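Local coordinates for protein 2,3-dehydroadipyl-CoA hydratase (Escherichia coli, PDB 4FZW) that catalyses the reversible hydration of 2,3-dehydroadipyl-CoA to 3-hydroxyadipyl-CoA in the breakdown of phenylacetate, at residues Leu7-Gln12 with Leu16-Asn21; Val52-Gly57 with Leu185-Ala190. All blocks are in the same frame, centred on the assembly; numbering follows the deposited sequence.

Contact 1. Residues Leu7-Gln12 with Leu16-Asn21; sequences LIVSRQ and LLLTLN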
loop_
_atom_site.group_PDB
_atom_site.type_symbol
_atom_site.label_atom_id
_atom_site.label_comp_id
_atom_site.label_asym_id
_atom_site.label_seq_id
_atom_site.Cartn_x
_atom_site.Cartn_y
_atom_site.Cartn_z
ATOM N N LEU B 7 24.697 3.256 30.299
ATOM C CA LEU B 7 24.272 4.223 29.280
ATOM C C LEU B 7 24.524 5.634 29.740
ATOM O O LEU B 7 23.727 6.204 30.465
ATOM C CB LEU B 7 22.777 4.080 28.970
ATOM C CG LEU B 7 22.273 4.996 27.851
ATOM C CD1 LEU B 7 22.993 4.670 26.547
ATOM C CD2 LEU B 7 20.765 4.880 27.659
ATOM N N ILE B 8 25.636 6.210 29.306
ATOM C CA ILE B 8 25.999 7.531 29.781
ATOM C C ILE B 8 25.226 8.614 29.060
ATOM O O ILE B 8 25.258 8.717 27.841
ATOM C CB ILE B 8 27.508 7.806 29.709
ATOM C CG1 ILE B 8 28.308 6.606 30.245
ATOM C CG2 ILE B 8 27.850 9.107 30.464
ATOM C CD1 ILE B 8 28.132 6.322 31.734
ATOM N N VAL B 9 24.509 9.410 29.833
ATOM C CA VAL B 9 23.703 10.466 29.270
ATOM C C VAL B 9 24.497 11.745 29.353
ATOM O O VAL B 9 25.008 12.097 30.404
ATOM C CB VAL B 9 22.358 10.592 30.024
ATOM C CG1 VAL B 9 21.499 11.708 29.435
ATOM C CG2 VAL B 9 21.640 9.245 30.007
ATOM N N SER B 10 24.618 12.440 28.232
ATOM C CA SER B 10 25.393 13.671 28.220
ATOM C C SER B 10 24.761 14.673 27.269
ATOM O O SER B 10 23.900 14.335 26.475
ATOM C CB SER B 10 26.891 13.420 27.908
ATOM O OG SER B 10 27.177 13.455 26.531
ATOM N N ARG B 11 25.207 15.910 27.363
ATOM C CA ARG B 11 24.492 17.008 26.771
ATOM C C ARG B 11 25.450 17.995 26.133
ATOM O O ARG B 11 26.521 18.285 26.664
ATOM C CB ARG B 11 23.688 17.712 27.865
ATOM C CG ARG B 11 23.200 19.100 27.508
ATOM C CD ARG B 11 21.779 19.084 26.966
ATOM N NE ARG B 11 20.851 19.695 27.905
ATOM C CZ ARG B 11 19.561 19.892 27.655
ATOM N NH1 ARG B 11 19.053 19.520 26.488
ATOM N NH2 ARG B 11 18.777 20.456 28.571
ATOM N N GLN B 12 25.064 18.495 24.972
ATOM C CA GLN B 12 25.726 19.640 24.370
ATOM C C GLN B 12 24.673 20.538 23.769
ATOM O O GLN B 12 24.175 20.263 22.683
ATOM C CB GLN B 12 26.738 19.201 23.310
ATOM C CG GLN B 12 27.949 18.474 23.871
ATOM C CD GLN B 12 28.893 17.992 22.789
ATOM O OE1 GLN B 12 28.481 17.774 21.649
ATOM N NE2 GLN B 12 30.163 17.823 23.141
ATOM N N LEU B 16 21.490 15.903 22.498
ATOM C CA LEU B 16 21.631 14.916 23.555
ATOM C C LEU B 16 22.513 13.761 23.065
ATOM O O LEU B 16 22.412 13.325 21.917
ATOM C CB LEU B 16 20.249 14.416 23.991
ATOM C CG LEU B 16 20.191 13.350 25.088
ATOM C CD1 LEU B 16 20.605 13.926 26.440
ATOM C CD2 LEU B 16 18.773 12.745 25.149
ATOM N N LEU B 17 23.398 13.288 23.936
ATOM C CA LEU B 17 24.293 12.187 23.596
ATOM C C LEU B 17 24.101 10.972 24.500
ATOM O O LEU B 17 24.178 11.059 25.733
ATOM C CB LEU B 17 25.752 12.630 23.636
ATOM C CG LEU B 17 26.808 11.597 23.195
ATOM C CD1 LEU B 17 26.563 11.096 21.758
ATOM C CD2 LEU B 17 28.227 12.161 23.322
ATOM N N LEU B 18 23.857 9.834 23.864
ATOM C CA LEU B 18 23.670 8.582 24.565
ATOM C C LEU B 18 24.771 7.624 24.143
ATOM O O LEU B 18 24.848 7.222 22.972
ATOM C CB LEU B 18 22.284 8.000 24.269
ATOM C CG LEU B 18 21.121 8.948 24.598
ATOM C CD1 LEU B 18 19.784 8.369 24.169
ATOM C CD2 LEU B 18 21.104 9.314 26.095
ATOM N N THR B 19 25.635 7.290 25.102
ATOM C CA THR B 19 26.752 6.399 24.860
ATOM C C THR B 19 26.510 5.011 25.437
ATOM O O THR B 19 26.424 4.852 26.647
ATOM C CB THR B 19 28.050 6.941 25.496
ATOM O OG1 THR B 19 28.260 8.291 25.080
ATOM C CG2 THR B 19 29.249 6.072 25.088
ATOM N N LEU B 20 26.411 4.006 24.572
ATOM C CA LEU B 20 26.360 2.631 25.037
ATOM C C LEU B 20 27.663 2.322 25.743
ATOM O O LEU B 20 28.733 2.611 25.234
ATOM C CB LEU B 20 26.084 1.662 23.892
ATOM C CG LEU B 20 24.653 1.802 23.352
ATOM C CD1 LEU B 20 24.645 2.564 22.048
ATOM C CD2 LEU B 20 24.033 0.453 23.145
ATOM N N ASN B 21 27.563 1.719 26.917
ATOM C CA ASN B 21 28.708 1.527 27.783
ATOM C C ASN B 21 28.674 0.201 28.549
ATOM O O ASN B 21 28.537 0.182 29.775
ATOM C CB ASN B 21 28.802 2.700 28.754
ATOM C CG ASN B 21 30.050 2.652 29.599
ATOM O OD1 ASN B 21 31.163 2.786 29.093
ATOM N ND2 ASN B 21 29.871 2.479 30.898
HETATM O O HOH W 1 26.867 10.341 26.418
#
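Leu7 reaches across to strand 16-20 with one methyl: its CG is anti to the backbone N (chi1 -176°), which brings CD1 beside the carbonyl of Thr19, 3.4 Å from Thr19 O, and close to Leu18 CB. Ile8 is paired with Thr19 through two backbone bonds, Ile8 N to Thr19 O and Thr19 N to Ile8 O, both 3.1 Å; the second is the straighter, with 172° at its hydrogen. On this face Ile8, beta-branched and so well suited to an extended chain, also lays CG1 near Asn21 CB. A water donates a hydrogen bond to Ile8 O at 2.7 Å and is hydrogen-bonded to Thr19 OG1 and Ser10 OG as well, so the two hydroxyls and a strand carbonyl share one solvent molecule. Val9 belongs to the other face, where it lies side by side with Leu18, CG2 being 3.9 Å from Leu18 CD2, while its CG1 meets Leu16 CD1 obliquely. Ser10 returns to the face of Ile8 and forms the second hydrogen-bonded pair: Ser10 N gives to Leu17 O at 2.9 Å and Leu17 N to Ser10 O at 2.8 Å. The small Ser10 side chain lays OG alongside the CB of Leu17, where its hydroxyl can still reach the water. With only a short turn between them, the strands make an antiparallel beta hairpin at the edge of the main sheet. Leu7, Val9 and Leu16 pack against helix 31-46, Leu7 on Leu33, Val9 on Glu40 and Leu16 on Ala44, a place that suits aliphatic residues, most plainly the buried Leu7 and Leu16; Leu17, on the reverse face, touches Leu187 of helix 186-197, and strand 52-56 runs parallel along the far side of 15-20.

Contact 2. Residues Val52-Gly57 with Leu185-Ala190; sequences VCVITG and LTLEYA
Thr56 presents its methyl to the end of Leu187, the two side chains crossing at about a right angle: Thr56 CG2 lies 3.9 Å from Leu187 CD1 and 4.1 Å from Leu187 CD2, touching both branches. The threonine can do this because its first torsion turns OG1 anti to the backbone N (chi1 -165°), and that hydroxyl is hydrogen-bonded to Ala101 O on the next strand, which satisfies it in a buried place and leaves the methyl for the helix. The same Leu187 CD1 also reaches Val54 CG1, at 4.2 Å, so that one leucine spans two residues of the same sheet face. Here strand 52-56 is an inner, parallel strand of the crotonase-fold core, and helix 186-197 covers the sheet, running nearly antiparallel to the strand with 9.7 Å between the short axes. Ala190, one turn on from Leu187, faces the strand with a single methyl; its CB is 4.5 Å from Val54 CG1, and so small a residue lets the helix backbone come near. Val54 CG2 accordingly lies 4.1 Å from Ala190 O. Away from the strand, Glu188 OE1 is held by a basic side chain on a chain of another protein in the assembly.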
loop_
_atom_site.group_PDB
_atom_site.type_symbol
_atom_site.label_atom_id
_atom_site.label_comp_id
_atom_site.label_asym_id
_atom_site.label_seq_id
_atom_site.Cartn_x
_atom_site.Cartn_y
_atom_site.Cartn_z
ATOM N N VAL B 52 18.046 17.407 18.822
ATOM C CA VAL B 52 18.645 16.236 18.172
ATOM C C VAL B 52 19.237 15.286 19.220
ATOM O O VAL B 52 19.676 15.717 20.299
ATOM C CB VAL B 52 19.787 16.640 17.199
ATOM C CG1 VAL B 52 20.317 15.414 16.466
ATOM C CG2 VAL B 52 19.314 17.712 16.204
ATOM N N CYS B 53 19.249 13.997 18.895
ATOM C CA CYS B 53 19.997 13.026 19.676
ATOM C C CYS B 53 21.136 12.427 18.811
ATOM O O CYS B 53 21.071 12.440 17.571
ATOM C CB CYS B 53 19.065 11.951 20.243
ATOM S SG CYS B 53 19.808 10.715 21.346
ATOM N N VAL B 54 22.190 11.964 19.482
ATOM C CA VAL B 54 23.268 11.228 18.853
ATOM C C VAL B 54 23.397 9.966 19.693
ATOM O O VAL B 54 23.337 10.041 20.931
ATOM C CB VAL B 54 24.614 12.012 18.898
ATOM C CG1 VAL B 54 25.798 11.124 18.524
ATOM C CG2 VAL B 54 24.552 13.239 18.021
ATOM N N ILE B 55 23.584 8.819 19.042
ATOM C CA ILE B 55 23.736 7.540 19.748
ATOM C C ILE B 55 25.070 6.884 19.371
ATOM O O ILE B 55 25.362 6.676 18.201
ATOM C CB ILE B 55 22.551 6.570 19.437
ATOM C CG1 ILE B 55 21.257 7.052 20.104
ATOM C CG2 ILE B 55 22.856 5.154 19.892
ATOM C CD1 ILE B 55 20.097 6.002 20.065
ATOM N N THR B 56 25.867 6.530 20.364
ATOM C CA THR B 56 27.180 5.977 20.068
ATOM C C THR B 56 27.653 4.947 21.074
ATOM O O THR B 56 27.128 4.862 22.191
ATOM C CB THR B 56 28.265 7.079 19.976
ATOM O OG1 THR B 56 29.431 6.540 19.359
ATOM C CG2 THR B 56 28.650 7.587 21.354
ATOM N N GLY B 57 28.649 4.165 20.669
ATOM C CA GLY B 57 29.268 3.227 21.580
ATOM C C GLY B 57 30.676 3.688 21.902
ATOM O O GLY B 57 30.881 4.837 22.328
ATOM N N LEU B 185 37.623 10.696 15.013
ATOM C CA LEU B 185 36.812 11.880 14.693
ATOM C C LEU B 185 35.302 11.638 14.489
ATOM O O LEU B 185 34.516 12.580 14.401
ATOM C CB LEU B 185 37.386 12.561 13.464
ATOM C CG LEU B 185 38.719 13.197 13.807
ATOM C CD1 LEU B 185 39.484 13.545 12.535
ATOM C CD2 LEU B 185 38.457 14.405 14.695
ATOM N N THR B 186 34.931 10.365 14.401
ATOM C CA THR B 186 33.584 9.955 14.077
ATOM C C THR B 186 32.555 10.631 14.972
ATOM O O THR B 186 31.686 11.342 14.486
ATOM C CB THR B 186 33.383 8.453 14.261
ATOM O OG1 THR B 186 34.523 7.734 13.768
ATOM C CG2 THR B 186 32.069 8.006 13.549
ATOM N N LEU B 187 32.672 10.394 16.276
ATOM C CA LEU B 187 31.763 10.918 17.289
ATOM C C LEU B 187 31.748 12.433 17.230
ATOM O O LEU B 187 30.692 13.057 17.165
ATOM C CB LEU B 187 32.208 10.435 18.681
ATOM C CG LEU B 187 31.420 10.932 19.890
ATOM C CD1 LEU B 187 29.903 10.846 19.582
ATOM C CD2 LEU B 187 31.809 10.152 21.147
ATOM N N GLU B 188 32.937 13.018 17.236
ATOM C CA GLU B 188 33.072 14.466 17.191
ATOM C C GLU B 188 32.340 15.096 15.988
ATOM O O GLU B 188 31.709 16.165 16.102
ATOM C CB GLU B 188 34.555 14.867 17.186
ATOM C CG GLU B 188 34.758 16.381 17.160
ATOM C CD GLU B 188 36.242 16.791 17.140
ATOM O OE1 GLU B 188 37.116 15.929 17.419
ATOM O OE2 GLU B 188 36.529 17.975 16.848
ATOM N N TYR B 189 32.452 14.447 14.834
ATOM C CA TYR B 189 31.872 14.981 13.611
ATOM C C TYR B 189 30.349 14.742 13.594
ATOM O O TYR B 189 29.581 15.532 13.046
ATOM C CB TYR B 189 32.562 14.364 12.384
ATOM C CG TYR B 189 33.911 14.952 12.139
ATOM C CD1 TYR B 189 34.416 15.921 12.990
ATOM C CD2 TYR B 189 34.690 14.563 11.049
ATOM C CE1 TYR B 189 35.659 16.490 12.774
ATOM C CE2 TYR B 189 35.946 15.133 10.819
ATOM C CZ TYR B 189 36.415 16.095 11.697
ATOM O OH TYR B 189 37.641 16.690 11.525
ATOM N N ALA B 190 29.931 13.641 14.204
ATOM C CA ALA B 190 28.531 13.310 14.341
ATOM C C ALA B 190 27.831 14.358 15.206
ATOM O O ALA B 190 26.700 14.761 14.892
ATOM C CB ALA B 190 28.388 11.921 14.935
#

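How the contacts relate
From the N terminus, contact 1 closes first, as a hairpin with only three residues between its segments. Contact 2 opens later, at 52-57, and closes at 185-190, with 127 residues in between, so the two follow in series and neither nests in nor crosses the other. Yet they adjoin in space, their centres about 10 Å apart, because strands 15-20 and 52-56 are neighbours in one sheet: Leu16 O and Val54 N, 2.8 Å apart, probably form a hydrogen bond. Contact 1 thus adds the edge hairpin to the sheet, while contact 2 brings a helix from late in the chain onto an inner strand, and Leu17 of contact 1 packs on Val54 of contact 2 where the two meet.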